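Nitroreductase (Desulfitobacterium hafniense, PDB 3PXV) binds flavin mononucleotide and probably acts as an FMN-dependent oxidoreductase of the nitroreductase family. Local coordinates at residues C16-L29 and G86-V98. Residues are numbered along the deposited sequence; the frame is centred on the assembly and turned at random. Where two conformers were deposited one is given.
Sequences CRDFKNEMPSDELL and GGRLFYGAPCMIV. With FMN (flavin mononucleotide), chain F.
Arg-17 and Tyr-91 run alongside each other and converge on the flavin carbonyl oxygen FMN O2. Tyr-91 OH donates to FMN O2 at 2.5 Å. Arg-17 NE donates to FMN O2 at 2.7 Å in an almost straight bond (173°). Arg-17 NH2 donates to FMN N1 at 3.1 Å. The arginine chain is extended from CG to NE, which carries its aliphatic part across the phenol ring. Arg-17 CB sits over the ring centre in a CH-pi contact, 3.7 Å from the Tyr-91 centroid. The guanidinium is turned steeply to that ring, its plane 76° away. A phenylalanine in place of Tyr-91 would probably leave FMN O2 without its hydroxyl donor. Further from the flavin, Phe-19 N donates to Tyr-91 O at 3.1 Å, tying the two loops together. Asp-18 OD1 and Arg-88 NH2 form a long salt bridge of 4.0 Å. Asp-18 OD2 has its stronger partner outside, a hydrogen bond to Thr-173 OG1. Packing continues at Phe-19, whose ring lies between Cys-16 SG on one face and Ala-93 CB on the other. Pro-94 then rests against the backbone carbonyls of Asn-21 and Glu-22. Met-23, a selenomethionine, bends at chi2 (69°), which brings SE to 3.8 Å from Cys-95 CB. Pro-24 and Leu-29 CD2 cover Cys-95 SG. The contact thus joins the loop leading into helix 26-36 to the turn before strand 95-101. It contributes Arg-17 and Tyr-91 to the FMN site of this nitroreductase fold, at the O2/N1 edge of the flavin.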
ATOM      1  N   CYS B  16       5.460 -13.565  -8.684  1.00 43.57           N
ATOM      2  CA  CYS B  16       5.427 -14.769  -9.516  1.00 46.13           C
ATOM      3  C   CYS B  16       5.080 -14.428 -10.969  1.00 46.58           C
ATOM      4  O   CYS B  16       4.110 -13.683 -11.222  1.00 46.02           O
ATOM      5  CB  CYS B  16       4.404 -15.767  -8.960  1.00 47.49           C
ATOM      6  SG  CYS B  16       4.174 -17.246  -9.927  1.00 46.59           S
ATOM      7  N   ARG B  17       5.850 -14.960 -11.913  1.00 44.39           N
ATOM      8  CA  ARG B  17       5.563 -14.715 -13.326  1.00 49.14           C
ATOM      9  C   ARG B  17       5.409 -16.005 -14.171  1.00 49.70           C
ATOM     10  O   ARG B  17       5.756 -16.043 -15.348  1.00 49.04           O
ATOM     11  CB  ARG B  17       6.630 -13.804 -13.920  1.00 49.38           C
ATOM     12  CG  ARG B  17       6.562 -12.415 -13.366  1.00 51.69           C
ATOM     13  CD  ARG B  17       7.464 -11.462 -14.125  1.00 51.02           C
ATOM     14  NE  ARG B  17       7.365 -10.138 -13.522  1.00 48.64           N
ATOM     15  CZ  ARG B  17       8.194  -9.668 -12.597  1.00 52.98           C
ATOM     16  NH1 ARG B  17       9.241 -10.390 -12.184  1.00 51.25           N
ATOM     17  NH2 ARG B  17       7.992  -8.449 -12.100  1.00 51.83           N
ATOM     18  N   ASP B  18       4.851 -17.037 -13.567  1.00 49.13           N
ATOM     19  CA  ASP B  18       4.668 -18.302 -14.241  1.00 50.89           C
ATOM     20  C   ASP B  18       3.768 -19.129 -13.333  1.00 50.18           C
ATOM     21  O   ASP B  18       4.223 -19.739 -12.354  1.00 49.29           O
ATOM     22  CB  ASP B  18       6.032 -18.968 -14.435  1.00 53.19           C
ATOM     23  CG  ASP B  18       5.945 -20.289 -15.148  1.00 55.83           C
ATOM     24  OD1 ASP B  18       4.887 -20.593 -15.718  1.00 62.84           O
ATOM     25  OD2 ASP B  18       6.953 -21.019 -15.152  1.00 60.92           O
ATOM     26  N   PHE B  19       2.481 -19.109 -13.646  1.00 49.19           N
ATOM     27  CA  PHE B  19       1.466 -19.806 -12.862  1.00 49.27           C
ATOM     28  C   PHE B  19       0.948 -21.086 -13.509  1.00 51.30           C
ATOM     29  O   PHE B  19       0.871 -21.185 -14.722  1.00 51.31           O
ATOM     30  CB  PHE B  19       0.252 -18.887 -12.675  1.00 48.59           C
ATOM     31  CG  PHE B  19       0.524 -17.638 -11.857  1.00 46.03           C
ATOM     32  CD1 PHE B  19       0.943 -16.474 -12.458  1.00 47.67           C
ATOM     33  CD2 PHE B  19       0.262 -17.616 -10.495  1.00 47.66           C
ATOM     34  CE1 PHE B  19       1.144 -15.318 -11.710  1.00 47.02           C
ATOM     35  CE2 PHE B  19       0.475 -16.468  -9.746  1.00 47.76           C
ATOM     36  CZ  PHE B  19       0.900 -15.327 -10.352  1.00 44.48           C
ATOM     37  N   LYS B  20       0.581 -22.053 -12.673  1.00 55.32           N
ATOM     38  CA  LYS B  20      -0.079 -23.277 -13.097  1.00 58.31           C
ATOM     39  C   LYS B  20      -1.532 -22.872 -13.362  1.00 59.00           C
ATOM     40  O   LYS B  20      -1.962 -21.790 -12.930  1.00 58.46           O
ATOM     41  CB  LYS B  20       0.006 -24.357 -11.996  1.00 59.86           C
ATOM     42  CG  LYS B  20       1.452 -24.794 -11.660  1.00 65.16           C
ATOM     43  CD  LYS B  20       1.598 -25.580 -10.332  1.00 71.41           C
ATOM     44  CE  LYS B  20       1.549 -27.075 -10.489  1.00 76.43           C
ATOM     45  NZ  LYS B  20       2.753 -27.621 -11.213  1.00 78.75           N
ATOM     46  N   ASN B  21      -2.287 -23.699 -14.078  1.00 60.54           N
ATOM     47  CA  ASN B  21      -3.681 -23.354 -14.381  1.00 64.20           C
ATOM     48  C   ASN B  21      -4.662 -23.655 -13.231  1.00 64.05           C
ATOM     49  O   ASN B  21      -5.823 -23.242 -13.275  1.00 64.64           O
ATOM     50  CB  ASN B  21      -4.151 -23.962 -15.732  1.00 67.67           C
ATOM     51  CG  ASN B  21      -4.191 -25.488 -15.731  1.00 76.92           C
ATOM     52  OD1 ASN B  21      -3.721 -26.138 -14.800  1.00 89.99           O
ATOM     53  ND2 ASN B  21      -4.758 -26.063 -16.789  1.00 88.13           N
ATOM     54  N   GLU B  22      -4.175 -24.325 -12.188  1.00 64.44           N
ATOM     55  CA  GLU B  22      -4.988 -24.692 -11.036  1.00 65.53           C
ATOM     56  C   GLU B  22      -5.543 -23.484 -10.275  1.00 62.96           C
ATOM     57  O   GLU B  22      -4.791 -22.626  -9.811  1.00 60.63           O
ATOM     58  CB  GLU B  22      -4.175 -25.554 -10.074  1.00 68.32           C
ATOM     59  CG  GLU B  22      -4.991 -26.172  -8.923  1.00 78.49           C
ATOM     60  CD  GLU B  22      -4.124 -26.963  -7.950  1.00 90.52           C
ATOM     61  OE1 GLU B  22      -2.899 -26.685  -7.852  1.00 95.20           O
ATOM     62  OE2 GLU B  22      -4.680 -27.860  -7.283  1.00 96.14           O
HETATM   63  N   MSE B  23      -6.867 -23.466 -10.141  1.00 60.92           N
HETATM   64  CA  MSE B  23      -7.598 -22.424  -9.464  1.00 58.93           C
HETATM   65  C   MSE B  23      -7.464 -22.580  -7.946  1.00 59.01           C
HETATM   66  O   MSE B  23      -7.623 -23.697  -7.415  1.00 60.66           O
HETATM   67  CB  MSE B  23      -9.089 -22.547  -9.841  1.00 60.45           C
HETATM   68  CG  MSE B  23     -10.024 -21.465  -9.279  1.00 56.26           C
HETATM   69 SE   MSE B  23      -9.688 -19.711 -10.083  0.75 47.76          SE
HETATM   70  CE  MSE B  23     -10.361 -19.970 -11.887  1.00 43.17           C
ATOM     71  N   PRO B  24      -7.150 -21.479  -7.238  1.00 55.25           N
ATOM     72  CA  PRO B  24      -7.173 -21.538  -5.779  1.00 55.22           C
ATOM     73  C   PRO B  24      -8.604 -21.788  -5.323  1.00 55.27           C
ATOM     74  O   PRO B  24      -9.540 -21.396  -6.007  1.00 54.98           O
ATOM     75  CB  PRO B  24      -6.718 -20.144  -5.347  1.00 52.12           C
ATOM     76  CG  PRO B  24      -5.967 -19.614  -6.513  1.00 54.61           C
ATOM     77  CD  PRO B  24      -6.596 -20.213  -7.732  1.00 53.86           C
ATOM     78  N   SER B  25      -8.774 -22.455  -4.195  1.00 56.48           N
ATOM     79  CA  SER B  25     -10.115 -22.746  -3.688  1.00 58.93           C
ATOM     80  C   SER B  25     -10.859 -21.471  -3.264  1.00 57.30           C
ATOM     81  O   SER B  25     -10.241 -20.458  -2.944  1.00 54.22           O
ATOM     82  CB  SER B  25     -10.035 -23.734  -2.507  1.00 59.78           C
ATOM     83  OG  SER B  25      -9.303 -23.208  -1.407  1.00 56.74           O
ATOM     84  N   ASP B  26     -12.186 -21.528  -3.279  1.00 59.41           N
ATOM     85  CA  ASP B  26     -13.024 -20.411  -2.837  1.00 60.19           C
ATOM     86  C   ASP B  26     -12.721 -20.075  -1.392  1.00 58.48           C
ATOM     87  O   ASP B  26     -12.754 -18.914  -1.007  1.00 57.75           O
ATOM     88  CB  ASP B  26     -14.497 -20.767  -2.970  1.00 63.84           C
ATOM     89  CG  ASP B  26     -14.944 -20.890  -4.427  1.00 70.81           C
ATOM     90  OD1 ASP B  26     -14.378 -20.174  -5.296  1.00 72.75           O
ATOM     91  OD2 ASP B  26     -15.881 -21.676  -4.693  1.00 77.94           O
ATOM     92  N   GLU B  27     -12.441 -21.102  -0.597  1.00 58.43           N
ATOM     93  CA  GLU B  27     -12.076 -20.940   0.814  0.50 59.00           C
ATOM     94  C   GLU B  27     -10.912 -19.943   0.910  1.00 57.22           C
ATOM     95  O   GLU B  27     -10.965 -18.973   1.661  1.00 56.46           O
ATOM     96  CB  GLU B  27     -11.672 -22.306   1.408  0.50 60.45           C
ATOM     97  CG  GLU B  27     -11.603 -22.394   2.943  0.50 61.60           C
ATOM     98  CD  GLU B  27     -11.116 -23.766   3.439  0.50 61.39           C
ATOM     99  OE1 GLU B  27     -10.151 -24.310   2.857  0.50 58.53           O
ATOM    100  OE2 GLU B  27     -11.692 -24.298   4.413  0.50 61.39           O
ATOM    101  N   LEU B  28      -9.866 -20.174   0.114  1.00 55.05           N
ATOM    102  CA  LEU B  28      -8.688 -19.298   0.113  1.00 52.14           C
ATOM    103  C   LEU B  28      -8.952 -17.924  -0.529  1.00 49.94           C
ATOM    104  O   LEU B  28      -8.490 -16.919  -0.026  1.00 48.33           O
ATOM    105  CB  LEU B  28      -7.501 -19.985  -0.578  1.00 52.35           C
ATOM    106  CG  LEU B  28      -6.982 -21.279   0.061  1.00 55.12           C
ATOM    107  CD1 LEU B  28      -6.018 -21.972  -0.860  1.00 52.12           C
ATOM    108  CD2 LEU B  28      -6.347 -21.032   1.424  1.00 56.76           C
ATOM    109  N   LEU B  29      -9.664 -17.888  -1.651  1.00 49.22           N
ATOM    110  CA  LEU B  29      -9.986 -16.638  -2.300  1.00 48.43           C
ATOM    111  C   LEU B  29     -10.766 -15.734  -1.349  1.00 50.36           C
ATOM    112  O   LEU B  29     -10.532 -14.530  -1.314  1.00 50.90           O
ATOM    113  CB  LEU B  29     -10.800 -16.850  -3.580  1.00 47.61           C
ATOM    114  CG  LEU B  29     -10.091 -17.478  -4.775  1.00 49.52           C
ATOM    115  CD1 LEU B  29     -11.087 -17.682  -5.935  1.00 43.55           C
ATOM    116  CD2 LEU B  29      -8.877 -16.645  -5.214  1.00 44.01           C
ATOM    117  N   GLY B  86       7.934 -14.034 -22.827  1.00 72.14           N
ATOM    118  CA  GLY B  86       6.868 -15.059 -22.785  1.00 72.97           C
ATOM    119  C   GLY B  86       5.570 -14.669 -23.496  1.00 73.46           C
ATOM    120  O   GLY B  86       4.770 -15.540 -23.854  1.00 74.49           O
ATOM    121  N   GLY B  87       5.356 -13.364 -23.708  1.00 72.95           N
ATOM    122  CA  GLY B  87       4.172 -12.859 -24.416  1.00 73.19           C
ATOM    123  C   GLY B  87       2.882 -12.881 -23.615  1.00 71.96           C
ATOM    124  O   GLY B  87       1.776 -12.818 -24.184  1.00 73.02           O
ATOM    125  N   ARG B  88       3.014 -12.986 -22.297  1.00 69.57           N
ATOM    126  CA  ARG B  88       1.866 -13.028 -21.433  1.00 68.47           C
ATOM    127  C   ARG B  88       1.953 -11.848 -20.521  1.00 66.42           C
ATOM    128  O   ARG B  88       3.041 -11.427 -20.112  1.00 68.51           O
ATOM    129  CB  ARG B  88       1.801 -14.327 -20.633  1.00 70.94           C
ATOM    130  CG  ARG B  88       1.453 -15.604 -21.483  1.00 75.50           C
ATOM    131  CD  ARG B  88       1.590 -16.894 -20.640  1.00 81.75           C
ATOM    132  NE  ARG B  88       2.915 -16.982 -19.995  1.00 87.40           N
ATOM    133  CZ  ARG B  88       3.266 -17.868 -19.054  1.00 88.42           C
ATOM    134  NH1 ARG B  88       2.399 -18.783 -18.610  1.00 83.91           N
ATOM    135  NH2 ARG B  88       4.500 -17.832 -18.545  1.00 90.51           N
ATOM    136  N   LEU B  89       0.782 -11.304 -20.232  1.00 61.02           N
ATOM    137  CA  LEU B  89       0.644 -10.150 -19.384  1.00 57.16           C
ATOM    138  C   LEU B  89       0.217 -10.702 -17.999  1.00 53.78           C
ATOM    139  O   LEU B  89       0.677 -10.223 -16.976  1.00 51.24           O
ATOM    140  CB  LEU B  89      -0.391  -9.237 -20.043  1.00 57.33           C
ATOM    141  CG  LEU B  89      -0.277  -7.723 -20.133  1.00 56.95           C
ATOM    142  CD1 LEU B  89       1.089  -7.254 -20.589  1.00 47.52           C
ATOM    143  CD2 LEU B  89      -1.383  -7.203 -21.072  1.00 49.17           C
ATOM    144  N   PHE B  90      -0.598 -11.764 -17.983  1.00 51.49           N
ATOM    145  CA  PHE B  90      -1.037 -12.377 -16.743  1.00 49.11           C
ATOM    146  C   PHE B  90      -0.326 -13.673 -16.365  1.00 49.62           C
ATOM    147  O   PHE B  90      -0.713 -14.336 -15.405  1.00 52.61           O
ATOM    148  CB  PHE B  90      -2.551 -12.568 -16.739  1.00 49.13           C
ATOM    149  CG  PHE B  90      -3.324 -11.298 -16.971  1.00 46.80           C
ATOM    150  CD1 PHE B  90      -2.830 -10.059 -16.551  1.00 51.02           C
ATOM    151  CD2 PHE B  90      -4.582 -11.347 -17.538  1.00 49.57           C
ATOM    152  CE1 PHE B  90      -3.562  -8.889 -16.760  1.00 52.75           C
ATOM    153  CE2 PHE B  90      -5.324 -10.197 -17.736  1.00 47.39           C
ATOM    154  CZ  PHE B  90      -4.819  -8.965 -17.354  1.00 51.35           C
ATOM    155  N   TYR B  91       0.731 -14.003 -17.095  1.00 49.96           N
ATOM    156  CA  TYR B  91       1.569 -15.166 -16.841  1.00 48.71           C
ATOM    157  C   TYR B  91       0.814 -16.485 -16.585  1.00 47.91           C
ATOM    158  O   TYR B  91       1.253 -17.339 -15.813  1.00 46.01           O
ATOM    159  CB  TYR B  91       2.519 -14.844 -15.687  1.00 48.23           C
ATOM    160  CG  TYR B  91       3.258 -13.523 -15.867  1.00 49.32           C
ATOM    161  CD1 TYR B  91       4.305 -13.391 -16.793  1.00 47.44           C
ATOM    162  CD2 TYR B  91       2.917 -12.406 -15.101  1.00 45.98           C
ATOM    163  CE1 TYR B  91       4.977 -12.177 -16.942  1.00 43.31           C
ATOM    164  CE2 TYR B  91       3.578 -11.183 -15.263  1.00 49.72           C
ATOM    165  CZ  TYR B  91       4.604 -11.078 -16.178  1.00 47.43           C
ATOM    166  OH  TYR B  91       5.242  -9.869 -16.313  1.00 49.06           O
ATOM    167  N   GLY B  92      -0.306 -16.658 -17.269  1.00 48.73           N
ATOM    168  CA  GLY B  92      -1.115 -17.881 -17.152  1.00 48.32           C
ATOM    169  C   GLY B  92      -1.912 -18.000 -15.864  1.00 48.71           C
ATOM    170  O   GLY B  92      -2.364 -19.094 -15.522  1.00 50.12           O
ATOM    171  N   ALA B  93      -2.057 -16.888 -15.135  1.00 48.23           N
ATOM    172  CA  ALA B  93      -2.787 -16.877 -13.870  1.00 47.35           C
ATOM    173  C   ALA B  93      -4.233 -17.166 -14.156  1.00 46.99           C
ATOM    174  O   ALA B  93      -4.791 -16.590 -15.084  1.00 47.28           O
ATOM    175  CB  ALA B  93      -2.662 -15.536 -13.163  1.00 44.03           C
ATOM    176  N   PRO B  94      -4.850 -18.039 -13.349  1.00 47.32           N
ATOM    177  CA  PRO B  94      -6.236 -18.409 -13.551  1.00 50.85           C
ATOM    178  C   PRO B  94      -7.243 -17.492 -12.858  1.00 51.08           C
ATOM    179  O   PRO B  94      -8.440 -17.685 -13.017  1.00 52.54           O
ATOM    180  CB  PRO B  94      -6.281 -19.820 -12.970  1.00 52.44           C
ATOM    181  CG  PRO B  94      -5.315 -19.735 -11.813  1.00 48.67           C
ATOM    182  CD  PRO B  94      -4.226 -18.833 -12.279  1.00 47.11           C
ATOM    183  N   CYS B  95      -6.771 -16.531 -12.071  1.00 51.54           N
ATOM    184  CA  CYS B  95      -7.660 -15.568 -11.416  1.00 51.21           C
ATOM    185  C   CYS B  95      -6.887 -14.371 -10.920  1.00 47.70           C
ATOM    186  O   CYS B  95      -5.672 -14.403 -10.811  1.00 46.04           O
ATOM    187  CB  CYS B  95      -8.405 -16.186 -10.232  1.00 55.51           C
ATOM    188  SG  CYS B  95      -7.368 -16.454  -8.831  1.00 59.76           S
HETATM  189  N   MSE B  96      -7.608 -13.311 -10.606  1.00 46.66           N
HETATM  190  CA  MSE B  96      -6.984 -12.094 -10.127  1.00 46.79           C
HETATM  191  C   MSE B  96      -7.994 -11.275  -9.367  1.00 45.60           C
HETATM  192  O   MSE B  96      -9.189 -11.444  -9.514  1.00 44.63           O
HETATM  193  CB  MSE B  96      -6.433 -11.243 -11.304  1.00 47.97           C
HETATM  194  CG  MSE B  96      -7.486 -10.689 -12.264  1.00 44.59           C
HETATM  195 SE   MSE B  96      -6.698  -9.616 -13.648  0.75 37.95          SE
HETATM  196  CE  MSE B  96      -8.297  -9.294 -14.707  1.00 50.28           C
ATOM    197  N   ILE B  97      -7.486 -10.394  -8.533  1.00 44.53           N
ATOM    198  CA  ILE B  97      -8.333  -9.464  -7.841  1.00 43.09           C
ATOM    199  C   ILE B  97      -8.051  -8.132  -8.474  1.00 42.47           C
ATOM    200  O   ILE B  97      -6.892  -7.705  -8.531  1.00 43.65           O
ATOM    201  CB  ILE B  97      -8.042  -9.428  -6.366  1.00 41.25           C
ATOM    202  CG1 ILE B  97      -8.550 -10.733  -5.743  1.00 42.43           C
ATOM    203  CG2 ILE B  97      -8.705  -8.208  -5.752  1.00 41.16           C
ATOM    204  CD1 ILE B  97      -8.267 -10.881  -4.255  1.00 39.87           C
ATOM    205  N   VAL B  98      -9.102  -7.516  -9.005  1.00 42.33           N
ATOM    206  CA  VAL B  98      -9.033  -6.190  -9.620  1.00 40.44           C
ATOM    207  C   VAL B  98      -9.520  -5.181  -8.603  1.00 39.93           C
ATOM    208  O   VAL B  98     -10.568  -5.389  -8.009  1.00 41.08           O
ATOM    209  CB  VAL B  98      -9.904  -6.128 -10.896  1.00 41.24           C
ATOM    210  CG1 VAL B  98      -9.880  -4.724 -11.507  1.00 34.50           C
ATOM    211  CG2 VAL B  98      -9.394  -7.202 -11.915  1.00 39.71           C
TER
HETATM  212  N1  FMN F 200       5.370  -6.943 -12.536  1.00 39.55           N
HETATM  213  C2  FMN F 200       4.965  -7.385 -13.780  1.00 47.42           C
HETATM  214  O2  FMN F 200       5.488  -8.351 -14.331  1.00 46.48           O
HETATM  215  N3  FMN F 200       3.951  -6.733 -14.426  1.00 49.54           N
HETATM  216  C4  FMN F 200       3.328  -5.642 -13.872  1.00 44.40           C
HETATM  217  O4  FMN F 200       2.435  -5.106 -14.511  1.00 43.19           O
HETATM  218  C4A FMN F 200       3.736  -5.196 -12.614  1.00 44.01           C
HETATM  219  N5  FMN F 200       3.145  -4.120 -12.014  1.00 44.28           N
HETATM  220  C5A FMN F 200       3.372  -3.857 -10.686  1.00 42.30           C
HETATM  221  C6  FMN F 200       2.567  -2.925 -10.026  1.00 43.61           C
HETATM  222  C7  FMN F 200       2.765  -2.639  -8.682  1.00 37.40           C
HETATM  223  C7M FMN F 200       1.883  -1.648  -8.024  1.00 38.37           C
HETATM  224  C8  FMN F 200       3.783  -3.283  -7.996  1.00 42.08           C
HETATM  225  C8M FMN F 200       4.046  -3.019  -6.558  1.00 37.89           C
HETATM  226  C9  FMN F 200       4.591  -4.220  -8.649  1.00 48.09           C
HETATM  227  C9A FMN F 200       4.388  -4.515 -10.012  1.00 42.43           C
HETATM  228  N10 FMN F 200       5.171  -5.428 -10.698  1.00 45.25           N
HETATM  229  C10 FMN F 200       4.765  -5.858 -11.945  1.00 40.95           C
HETATM  230  C1' FMN F 200       6.040  -6.356  -9.900  1.00 44.26           C
HETATM  231  C2' FMN F 200       7.380  -5.693  -9.631  1.00 44.34           C
HETATM  232  O2' FMN F 200       8.166  -5.795 -10.801  1.00 44.64           O
HETATM  233  C3' FMN F 200       8.042  -6.363  -8.430  1.00 41.26           C
HETATM  234  O3' FMN F 200       7.260  -6.199  -7.266  1.00 42.67           O
HETATM  235  C4' FMN F 200       9.411  -5.755  -8.179  1.00 42.14           C
HETATM  236  O4' FMN F 200      10.185  -6.042  -9.304  1.00 39.16           O
HETATM  237  C5' FMN F 200      10.081  -6.310  -6.923  1.00 41.07           C
HETATM  238  O5' FMN F 200      10.196  -7.717  -7.017  1.00 44.03           O
HETATM  239  P   FMN F 200       9.440  -8.682  -5.980  1.00 43.61           P
HETATM  240  O1P FMN F 200       9.626 -10.080  -6.474  1.00 38.95           O
HETATM  241  O2P FMN F 200       7.930  -8.386  -5.891  1.00 40.29           O
HETATM  242  O3P FMN F 200      10.144  -8.466  -4.682  1.00 39.90           O